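UDP-N-acetylglucosamine 2-epimerase (Listeria monocytogenes, PDB 3OT5) probably catalyses the reversible 2-epimerisation that interconverts UDP-N-acetylglucosamine and UDP-N-acetylmannosamine. Local coordinates at residues V196-K206 against N373-I384; V144-N152 against P176-E187. One frame throughout, in Å; residues are numbered along the deposited sequence. Where two conformers were deposited one is given.

Contact 1: V196-K206 against N373-I384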
loop_
_atom_site.group_PDB
_atom_site.type_symbol
_atom_site.label_atom_id
_atom_site.label_comp_id
_atom_site.label_asym_id
_atom_site.label_seq_id
_atom_site.Cartn_x
_atom_site.Cartn_y
_atom_site.Cartn_z
ATOM N N VAL A 196 3.662 15.476 -6.059
ATOM C CA VAL A 196 3.583 14.090 -6.480
ATOM C C VAL A 196 4.877 13.521 -5.937
ATOM O O VAL A 196 5.955 13.816 -6.428
ATOM C CB VAL A 196 3.548 13.903 -8.014
ATOM C CG1 VAL A 196 3.455 12.385 -8.365
ATOM C CG2 VAL A 196 2.385 14.661 -8.623
ATOM N N THR A 197 4.756 12.700 -4.912
ATOM C CA THR A 197 5.904 12.123 -4.242
ATOM C C THR A 197 6.093 10.634 -4.471
ATOM O O THR A 197 7.166 10.090 -4.199
ATOM C CB THR A 197 5.678 12.277 -2.737
ATOM O OG1 THR A 197 4.489 11.560 -2.380
ATOM C CG2 THR A 197 5.502 13.753 -2.374
ATOM N N GLY A 198 5.064 9.979 -4.991
ATOM C CA GLY A 198 5.093 8.522 -5.145
ATOM C C GLY A 198 4.419 7.977 -3.890
ATOM O O GLY A 198 4.004 8.741 -3.014
ATOM N N ASN A 199 4.353 6.656 -3.798
ATOM C CA ASN A 199 3.727 5.955 -2.683
ATOM C C ASN A 199 4.734 5.493 -1.625
ATOM O O ASN A 199 5.672 4.768 -1.953
ATOM C CB ASN A 199 2.991 4.732 -3.248
ATOM C CG ASN A 199 2.343 3.881 -2.174
ATOM O OD1 ASN A 199 2.514 4.125 -0.975
ATOM N ND2 ASN A 199 1.602 2.865 -2.600
ATOM N N THR A 200 4.553 5.901 -0.362
ATOM C CA THR A 200 5.479 5.457 0.706
ATOM C C THR A 200 5.527 3.927 0.933
ATOM O O THR A 200 6.488 3.412 1.505
ATOM C CB THR A 200 5.218 6.174 2.051
ATOM O OG1 THR A 200 3.862 5.972 2.462
ATOM C CG2 THR A 200 5.500 7.685 1.930
ATOM N N ALA A 201 4.499 3.214 0.478
ATOM C CA ALA A 201 4.440 1.754 0.610
ATOM C C ALA A 201 5.646 1.112 -0.056
ATOM O O ALA A 201 6.144 0.088 0.400
ATOM C CB ALA A 201 3.147 1.206 0.004
ATOM N N ILE A 202 6.118 1.727 -1.132
ATOM C CA ILE A 202 7.274 1.225 -1.841
ATOM C C ILE A 202 8.510 1.488 -0.972
ATOM O O ILE A 202 9.372 0.617 -0.867
ATOM C CB ILE A 202 7.365 1.849 -3.237
ATOM C CG1 ILE A 202 6.089 1.497 -4.027
ATOM C CG2 ILE A 202 8.605 1.365 -3.956
ATOM C CD1 ILE A 202 5.930 2.223 -5.349
ATOM N N ASP A 203 8.583 2.660 -0.314
ATOM C CA ASP A 203 9.719 2.957 0.577
ATOM C C ASP A 203 9.782 1.876 1.662
ATOM O O ASP A 203 10.861 1.453 2.082
ATOM C CB ASP A 203 9.614 4.320 1.305
ATOM C CG ASP A 203 9.506 5.519 0.368
ATOM O OD1 ASP A 203 9.961 6.613 0.781
ATOM O OD2 ASP A 203 8.985 5.400 -0.763
ATOM N N ALA A 204 8.619 1.450 2.129
ATOM C CA ALA A 204 8.535 0.428 3.178
ATOM C C ALA A 204 9.285 -0.866 2.828
ATOM O O ALA A 204 9.846 -1.508 3.696
ATOM C CB ALA A 204 7.090 0.111 3.482
ATOM N N LEU A 205 9.288 -1.235 1.559
ATOM C CA LEU A 205 9.959 -2.456 1.104
ATOM C C LEU A 205 11.454 -2.464 1.457
ATOM O O LEU A 205 12.045 -3.529 1.673
ATOM C CB LEU A 205 9.777 -2.628 -0.410
ATOM C CG LEU A 205 8.325 -2.745 -0.926
ATOM C CD1 LEU A 205 8.256 -2.707 -2.473
ATOM C CD2 LEU A 205 7.642 -3.997 -0.394
ATOM N N LYS A 206 12.071 -1.287 1.538
ATOM C CA LYS A 206 13.491 -1.237 1.866
ATOM C C LYS A 206 13.711 -1.789 3.274
ATOM O O LYS A 206 14.768 -2.322 3.572
ATOM C CB LYS A 206 14.042 0.191 1.738
ATOM C CG LYS A 206 13.957 0.779 0.319
ATOM C CD LYS A 206 14.531 2.197 0.232
ATOM C CE LYS A 206 13.749 3.189 1.103
ATOM N NZ LYS A 206 14.247 4.581 0.958
ATOM N N ASN A 373 8.129 1.761 -12.273
ATOM C CA ASN A 373 6.955 1.725 -11.402
ATOM C C ASN A 373 6.377 3.123 -11.311
ATOM O O ASN A 373 7.006 4.021 -10.753
ATOM C CB ASN A 373 7.315 1.204 -10.014
ATOM C CG ASN A 373 6.083 0.954 -9.138
ATOM O OD1 ASN A 373 4.932 1.107 -9.576
ATOM N ND2 ASN A 373 6.327 0.556 -7.899
ATOM N N PRO A 374 5.167 3.320 -11.854
ATOM C CA PRO A 374 4.580 4.654 -11.821
ATOM C C PRO A 374 4.091 5.080 -10.453
ATOM O O PRO A 374 3.753 6.240 -10.270
ATOM C CB PRO A 374 3.385 4.521 -12.766
ATOM C CG PRO A 374 2.990 3.119 -12.663
ATOM C CD PRO A 374 4.249 2.339 -12.459
ATOM N N TYR A 375 4.059 4.158 -9.496
ATOM C CA TYR A 375 3.553 4.475 -8.155
ATOM C C TYR A 375 4.636 4.882 -7.157
ATOM O O TYR A 375 4.324 5.210 -6.004
ATOM C CB TYR A 375 2.727 3.311 -7.626
ATOM C CG TYR A 375 1.574 3.008 -8.550
ATOM C CD1 TYR A 375 0.456 3.831 -8.574
ATOM C CD2 TYR A 375 1.610 1.927 -9.411
ATOM C CE1 TYR A 375 -0.591 3.585 -9.428
ATOM C CE2 TYR A 375 0.551 1.660 -10.273
ATOM C CZ TYR A 375 -0.545 2.498 -10.272
ATOM O OH TYR A 375 -1.599 2.270 -11.119
ATOM N N GLY A 376 5.894 4.880 -7.602
ATOM C CA GLY A 376 7.001 5.281 -6.739
ATOM C C GLY A 376 8.303 4.532 -6.952
ATOM O O GLY A 376 8.306 3.402 -7.433
ATOM N N ASP A 377 9.404 5.173 -6.569
ATOM C CA ASP A 377 10.740 4.600 -6.676
ATOM C C ASP A 377 11.293 4.222 -5.299
ATOM O O ASP A 377 12.427 3.754 -5.195
ATOM C CB ASP A 377 11.697 5.581 -7.356
ATOM C CG ASP A 377 11.863 6.893 -6.582
ATOM O OD1 ASP A 377 11.148 7.134 -5.572
ATOM O OD2 ASP A 377 12.705 7.705 -7.009
ATOM N N GLY A 378 10.505 4.430 -4.246
ATOM C CA GLY A 378 10.947 4.088 -2.892
ATOM C C GLY A 378 11.537 5.261 -2.124
ATOM O O GLY A 378 12.136 5.087 -1.055
ATOM N N PHE A 379 11.362 6.466 -2.656
ATOM C CA PHE A 379 11.884 7.644 -1.998
ATOM C C PHE A 379 10.818 8.695 -1.812
ATOM O O PHE A 379 11.110 9.877 -1.763
ATOM C CB PHE A 379 13.101 8.202 -2.753
ATOM C CG PHE A 379 14.264 7.263 -2.778
ATOM C CD1 PHE A 379 15.135 7.193 -1.703
ATOM C CD2 PHE A 379 14.495 6.450 -3.874
ATOM C CE1 PHE A 379 16.210 6.320 -1.717
ATOM C CE2 PHE A 379 15.571 5.584 -3.899
ATOM C CZ PHE A 379 16.429 5.516 -2.818
ATOM N N ALA A 380 9.574 8.254 -1.680
ATOM C CA ALA A 380 8.469 9.176 -1.466
ATOM C C ALA A 380 8.668 9.925 -0.148
ATOM O O ALA A 380 8.377 11.109 -0.064
ATOM C CB ALA A 380 7.150 8.430 -1.463
ATOM N N ALA A 381 9.195 9.238 0.860
ATOM C CA ALA A 381 9.430 9.836 2.172
ATOM C C ALA A 381 10.369 11.041 2.090
ATOM O O ALA A 381 10.116 12.079 2.689
ATOM C CB ALA A 381 9.988 8.789 3.146
ATOM N N ASN A 382 11.447 10.892 1.327
ATOM C CA ASN A 382 12.435 11.947 1.167
ATOM C C ASN A 382 11.820 13.160 0.504
ATOM O O ASN A 382 12.065 14.290 0.924
ATOM C CB ASN A 382 13.624 11.418 0.378
ATOM C CG ASN A 382 14.288 10.262 1.070
ATOM O OD1 ASN A 382 14.279 9.145 0.564
ATOM N ND2 ASN A 382 14.773 10.495 2.288
ATOM N N ARG A 383 11.016 12.930 -0.529
ATOM C CA ARG A 383 10.327 14.027 -1.207
ATOM C C ARG A 383 9.328 14.675 -0.245
ATOM O O ARG A 383 9.191 15.884 -0.212
ATOM C CB ARG A 383 9.618 13.541 -2.472
ATOM C CG ARG A 383 10.582 13.000 -3.561
ATOM C CD ARG A 383 9.854 12.667 -4.851
ATOM N NE ARG A 383 10.766 12.076 -5.830
ATOM C CZ ARG A 383 11.019 10.773 -5.937
ATOM N NH1 ARG A 383 10.421 9.897 -5.149
ATOM N NH2 ARG A 383 11.862 10.343 -6.846
ATOM N N ILE A 384 8.642 13.870 0.557
ATOM C CA ILE A 384 7.684 14.435 1.512
ATOM C C ILE A 384 8.424 15.368 2.486
ATOM O O ILE A 384 8.012 16.508 2.676
ATOM C CB ILE A 384 6.882 13.343 2.259
ATOM C CG1 ILE A 384 5.952 12.612 1.291
ATOM C CG2 ILE A 384 6.029 13.949 3.407
ATOM C CD1 ILE A 384 5.220 11.413 1.918
HETATM O O HOH W 1 7.962 5.410 -3.081
#
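The amide of Asn199 donates to the carbonyl oxygen of Tyr375 over 2.6 Å from Asn199 N to Tyr375 O, docking the chain that returns to the N-terminal Rossmann-like domain. Such a return crossing by the C-terminal helix is a hallmark of the two-domain GT-B-like fold of these epimerases. Beside this bond Gly198 and Gly376 pass with CA atoms 4.1 Å apart; glycine suits both, since their positive phi angles and close approach have no place for a side chain.

A carboxylate receives the start of helix 380-392. Asp203, one turn along helix 200-208, takes the N-H of Ala381 on the syn side of OD1, nearly straight (169°, OD1 to N 2.7 Å). This lends an outside acceptor to a helix whose N-cap residue, Phe379, has only a hydrocarbon ring.

Small and branched groups fill the rest. The CB of Ala380 lies 3.8 Å from Thr200 CG2, and that methyl also meets Ile384 CD1 at 3.7 Å, the two side chains crossing at about a right angle. Arg383 stretches from CG to NE past Thr197; its NH1 and NH2 each take one oxygen of Asp377 in the guanidinium plane, and NH1 adds a weak, long bond to Thr197 O. At the exposed margin Lys206, bent at chi3 (-63°), turns its ammonium to Gly378 O, with NZ 3.0 Å from that oxygen.

Contact 2: V144-N152 against P176-E187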
loop_
_atom_site.group_PDB
_atom_site.type_symbol
_atom_site.label_atom_id
_atom_site.label_comp_id
_atom_site.label_asym_id
_atom_site.label_seq_id
_atom_site.Cartn_x
_atom_site.Cartn_y
_atom_site.Cartn_z
ATOM N N VAL A 144 -0.650 12.548 3.540
ATOM C CA VAL A 144 0.176 11.562 2.857
ATOM C C VAL A 144 -0.768 10.691 2.060
ATOM O O VAL A 144 -1.749 10.226 2.601
ATOM C CB VAL A 144 0.987 10.715 3.845
ATOM C CG1 VAL A 144 1.824 9.701 3.097
ATOM C CG2 VAL A 144 1.881 11.621 4.710
ATOM N N GLU A 145 -0.438 10.445 0.781
ATOM C CA GLU A 145 -1.294 9.694 -0.139
ATOM C C GLU A 145 -2.564 10.523 -0.352
ATOM O O GLU A 145 -3.691 10.092 -0.062
ATOM C CB GLU A 145 -1.604 8.266 0.336
ATOM C CG GLU A 145 -2.476 7.504 -0.655
ATOM C CD GLU A 145 -2.769 6.072 -0.247
ATOM O OE1 GLU A 145 -3.920 5.833 0.183
ATOM O OE2 GLU A 145 -1.859 5.203 -0.313
ATOM N N ALA A 146 -2.349 11.718 -0.899
ATOM C CA ALA A 146 -3.399 12.687 -1.133
ATOM C C ALA A 146 -3.984 12.684 -2.517
ATOM O O ALA A 146 -3.262 12.563 -3.517
ATOM C CB ALA A 146 -2.848 14.108 -0.840
ATOM N N GLY A 147 -5.302 12.815 -2.582
ATOM C CA GLY A 147 -5.966 12.940 -3.863
ATOM C C GLY A 147 -6.561 11.788 -4.628
ATOM O O GLY A 147 -7.003 12.002 -5.754
ATOM N N LEU A 148 -6.600 10.576 -4.070
ATOM C CA LEU A 148 -7.237 9.473 -4.803
ATOM C C LEU A 148 -8.743 9.769 -4.816
ATOM O O LEU A 148 -9.287 10.314 -3.844
ATOM C CB LEU A 148 -6.940 8.103 -4.178
ATOM C CG LEU A 148 -5.465 7.690 -4.145
ATOM C CD1 LEU A 148 -5.303 6.403 -3.371
ATOM C CD2 LEU A 148 -4.899 7.569 -5.589
ATOM N N ARG A 149 -9.401 9.462 -5.924
ATOM C CA ARG A 149 -10.812 9.724 -6.052
ATOM C C ARG A 149 -11.527 8.736 -6.957
ATOM O O ARG A 149 -11.002 8.322 -7.980
ATOM C CB ARG A 149 -11.057 11.108 -6.698
ATOM C CG ARG A 149 -10.569 12.338 -5.999
ATOM C CD ARG A 149 -11.376 12.712 -4.781
ATOM N NE ARG A 149 -10.898 13.970 -4.203
ATOM C CZ ARG A 149 -9.971 14.067 -3.250
ATOM N NH1 ARG A 149 -9.400 12.984 -2.733
ATOM N NH2 ARG A 149 -9.605 15.259 -2.812
ATOM N N THR A 150 -12.740 8.384 -6.554
ATOM C CA THR A 150 -13.638 7.585 -7.362
ATOM C C THR A 150 -14.775 8.552 -7.707
ATOM O O THR A 150 -15.600 8.266 -8.545
ATOM C CB THR A 150 -14.228 6.410 -6.604
ATOM O OG1 THR A 150 -14.995 6.906 -5.494
ATOM C CG2 THR A 150 -13.113 5.465 -6.108
ATOM N N TRP A 151 -14.817 9.698 -7.026
ATOM C CA TRP A 151 -15.862 10.711 -7.221
ATOM C C TRP A 151 -17.264 10.182 -6.843
ATOM O O TRP A 151 -18.285 10.819 -7.136
ATOM C CB TRP A 151 -15.867 11.244 -8.661
ATOM C CG TRP A 151 -14.503 11.683 -9.161
ATOM C CD1 TRP A 151 -13.715 11.040 -10.084
ATOM C CD2 TRP A 151 -13.770 12.831 -8.743
ATOM N NE1 TRP A 151 -12.549 11.738 -10.278
ATOM C CE2 TRP A 151 -12.556 12.840 -9.466
ATOM C CE3 TRP A 151 -14.023 13.863 -7.836
ATOM C CZ2 TRP A 151 -11.598 13.841 -9.306
ATOM C CZ3 TRP A 151 -13.070 14.855 -7.676
ATOM C CH2 TRP A 151 -11.874 14.838 -8.409
ATOM N N ASN A 152 -17.303 9.008 -6.215
ATOM C CA ASN A 152 -18.543 8.421 -5.758
ATOM C C ASN A 152 -18.550 8.468 -4.227
ATOM O O ASN A 152 -17.904 7.668 -3.563
ATOM C CB ASN A 152 -18.699 6.995 -6.274
ATOM C CG ASN A 152 -20.022 6.390 -5.872
ATOM O OD1 ASN A 152 -20.559 6.686 -4.797
ATOM N ND2 ASN A 152 -20.548 5.528 -6.714
ATOM N N PRO A 176 0.340 10.387 -4.545
ATOM C CA PRO A 176 1.176 9.293 -4.955
ATOM C C PRO A 176 1.401 9.308 -6.457
ATOM O O PRO A 176 2.410 8.790 -6.920
ATOM C CB PRO A 176 0.363 8.066 -4.547
ATOM C CG PRO A 176 -1.035 8.503 -4.703
ATOM C CD PRO A 176 -1.047 9.955 -4.297
ATOM N N THR A 177 0.494 9.928 -7.203
ATOM C CA THR A 177 0.604 9.950 -8.656
ATOM C C THR A 177 0.196 11.276 -9.267
ATOM O O THR A 177 -0.393 12.143 -8.602
ATOM C CB THR A 177 -0.310 8.883 -9.286
ATOM O OG1 THR A 177 -1.674 9.168 -8.950
ATOM C CG2 THR A 177 0.052 7.486 -8.781
ATOM N N LYS A 178 0.509 11.413 -10.554
ATOM C CA LYS A 178 0.178 12.604 -11.295
ATOM C C LYS A 178 -1.344 12.756 -11.286
ATOM O O LYS A 178 -1.858 13.869 -11.107
ATOM C CB LYS A 178 0.721 12.526 -12.729
ATOM C CG LYS A 178 0.514 13.815 -13.539
ATOM C CD LYS A 178 1.057 13.699 -14.965
ATOM C CE LYS A 178 0.820 14.988 -15.767
ATOM N NZ LYS A 178 1.377 14.924 -17.172
ATOM N N GLN A 179 -2.044 11.626 -11.450
ATOM C CA GLN A 179 -3.510 11.586 -11.462
ATOM C C GLN A 179 -4.100 12.153 -10.194
ATOM O O GLN A 179 -5.021 12.940 -10.244
ATOM C CB GLN A 179 -3.998 10.146 -11.613
ATOM C CG GLN A 179 -5.533 9.961 -11.656
ATOM C CD GLN A 179 -6.194 10.688 -12.820
ATOM O OE1 GLN A 179 -6.352 11.911 -12.801
ATOM N NE2 GLN A 179 -6.646 9.923 -13.812
ATOM N N ALA A 180 -3.585 11.718 -9.052
ATOM C CA ALA A 180 -4.072 12.206 -7.763
ATOM C C ALA A 180 -3.874 13.717 -7.656
ATOM O O ALA A 180 -4.691 14.419 -7.043
ATOM C CB ALA A 180 -3.360 11.490 -6.617
ATOM N N LYS A 181 -2.791 14.216 -8.243
ATOM C CA LYS A 181 -2.507 15.644 -8.230
ATOM C C LYS A 181 -3.560 16.363 -9.050
ATOM O O LYS A 181 -4.136 17.346 -8.590
ATOM C CB LYS A 181 -1.091 15.954 -8.740
ATOM C CG LYS A 181 -0.773 17.450 -8.821
ATOM C CD LYS A 181 0.728 17.706 -8.964
ATOM C CE LYS A 181 1.075 19.183 -8.846
ATOM N NZ LYS A 181 2.555 19.386 -8.732
ATOM N N GLU A 182 -3.809 15.866 -10.259
ATOM C CA GLU A 182 -4.819 16.445 -11.140
ATOM C C GLU A 182 -6.197 16.469 -10.468
ATOM O O GLU A 182 -6.938 17.429 -10.614
ATOM C CB GLU A 182 -4.868 15.682 -12.459
ATOM C CG GLU A 182 -3.615 15.882 -13.293
ATOM C CD GLU A 182 -3.544 14.968 -14.489
ATOM O OE1 GLU A 182 -2.760 15.278 -15.410
ATOM O OE2 GLU A 182 -4.265 13.943 -14.513
ATOM N N ASN A 183 -6.546 15.401 -9.760
ATOM C CA ASN A 183 -7.816 15.360 -9.038
ATOM C C ASN A 183 -7.902 16.535 -8.096
ATOM O O ASN A 183 -8.929 17.205 -8.011
ATOM C CB ASN A 183 -7.950 14.064 -8.233
ATOM C CG ASN A 183 -8.101 12.840 -9.123
ATOM O OD1 ASN A 183 -8.419 12.957 -10.297
ATOM N ND2 ASN A 183 -7.893 11.673 -8.560
ATOM N N LEU A 184 -6.809 16.791 -7.387
ATOM C CA LEU A 184 -6.770 17.887 -6.440
ATOM C C LEU A 184 -6.865 19.217 -7.172
ATOM O O LEU A 184 -7.552 20.126 -6.714
ATOM C CB LEU A 184 -5.529 17.794 -5.551
ATOM C CG LEU A 184 -5.586 16.633 -4.551
ATOM C CD1 LEU A 184 -4.212 16.325 -3.971
ATOM C CD2 LEU A 184 -6.629 16.930 -3.442
ATOM N N LEU A 185 -6.197 19.324 -8.317
ATOM C CA LEU A 185 -6.252 20.552 -9.105
ATOM C C LEU A 185 -7.667 20.827 -9.612
ATOM O O LEU A 185 -8.103 21.977 -9.618
ATOM C CB LEU A 185 -5.278 20.507 -10.279
ATOM C CG LEU A 185 -3.798 20.531 -9.903
ATOM C CD1 LEU A 185 -2.933 20.380 -11.154
ATOM C CD2 LEU A 185 -3.454 21.809 -9.150
ATOM N N ALA A 186 -8.375 19.778 -10.033
ATOM C CA ALA A 186 -9.746 19.921 -10.543
ATOM C C ALA A 186 -10.692 20.447 -9.455
ATOM O O ALA A 186 -11.711 21.067 -9.759
ATOM C CB ALA A 186 -10.255 18.601 -11.116
ATOM N N GLU A 187 -10.350 20.197 -8.192
ATOM C CA GLU A 187 -11.142 20.698 -7.064
ATOM C C GLU A 187 -10.682 22.105 -6.650
ATOM O O GLU A 187 -11.115 22.634 -5.630
ATOM C CB GLU A 187 -11.056 19.741 -5.880
ATOM C CG GLU A 187 -11.694 18.385 -6.151
ATOM C CD GLU A 187 -11.433 17.376 -5.059
ATOM O OE1 GLU A 187 -10.504 17.588 -4.243
ATOM O OE2 GLU A 187 -12.141 16.345 -5.031
#
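This is a loop-on-helix contact in the N-terminal Rossmann-like domain: the loop leaving the C-terminal end of strand 140-144 runs over helix 178-186, which follows the neighbouring parallel strand 172-175. The backbones come closest at Gly147, its CA 4.4 Å from Ala180 CA. Its positive phi and the nearness of Ala180 and Leu184 explain why glycine is used here, and the small Ala180 lets the backbones approach.

Asn183 fixes the loop's main chain. Its CG stands anti to the carbonyl carbon (chi1 -68°), which carries ND2 to Gly147 O at 3.0 Å; the bond is nearly straight, and the acceptor lies in the amide plane. An amide serves well here because its other atom, OD1, comes to the edge of the Trp151 ring, 3.4 Å from CZ2.

One turn later, at the helix end, Glu187 reaches out with an extended chain, and Arg149 comes to it from the opposite direction. The guanidinium takes the carboxylate side-on: NE lies 2.8 Å from Glu187 OE2 and NH2 2.9 Å from Glu187 OE1, both oxygens being met on the syn side. A bend at chi2 (-73°) folds Arg149 so that its aliphatic part passes Asn183. Arg149 CB sits over the centre of one face of Trp151, 3.6 Å above the plane. Arg149 NH1 turns back to Leu148 O, so all three nitrogens are engaged and the group's rotation is fixed.

Toward the helix start, Leu148 CD2 lies on Pro176 CG (4.1 Å). Around the contact, Leu184 also packs on strands 172-175 and 194-196, while Arg149 touches Glu160 and Gln164 of helix 159-169, placing the loop between two helices.

How the contacts relate
Contacts 1 and 2 follow one another along the chain, their centres about 16 Å apart, and they touch. Val196, on the edge strand 194-196, packs against the start of helix 178-186, with CG2 3.5 Å from Lys181 CD. Tyr375 of the returning chain adds its CD1, 3.7 Å from Thr177 CG2. Shared neighbours join them too: Asp400 accepts from Val196 N and forms a salt bridge with Lys181, while Lys42 pairs with Glu145 and offers its carbonyl to Thr200. In this family the substrate cleft lies between the two domains. Contact 1 belongs to the connection between those domains, whereas contact 2 is internal to the N-terminal one.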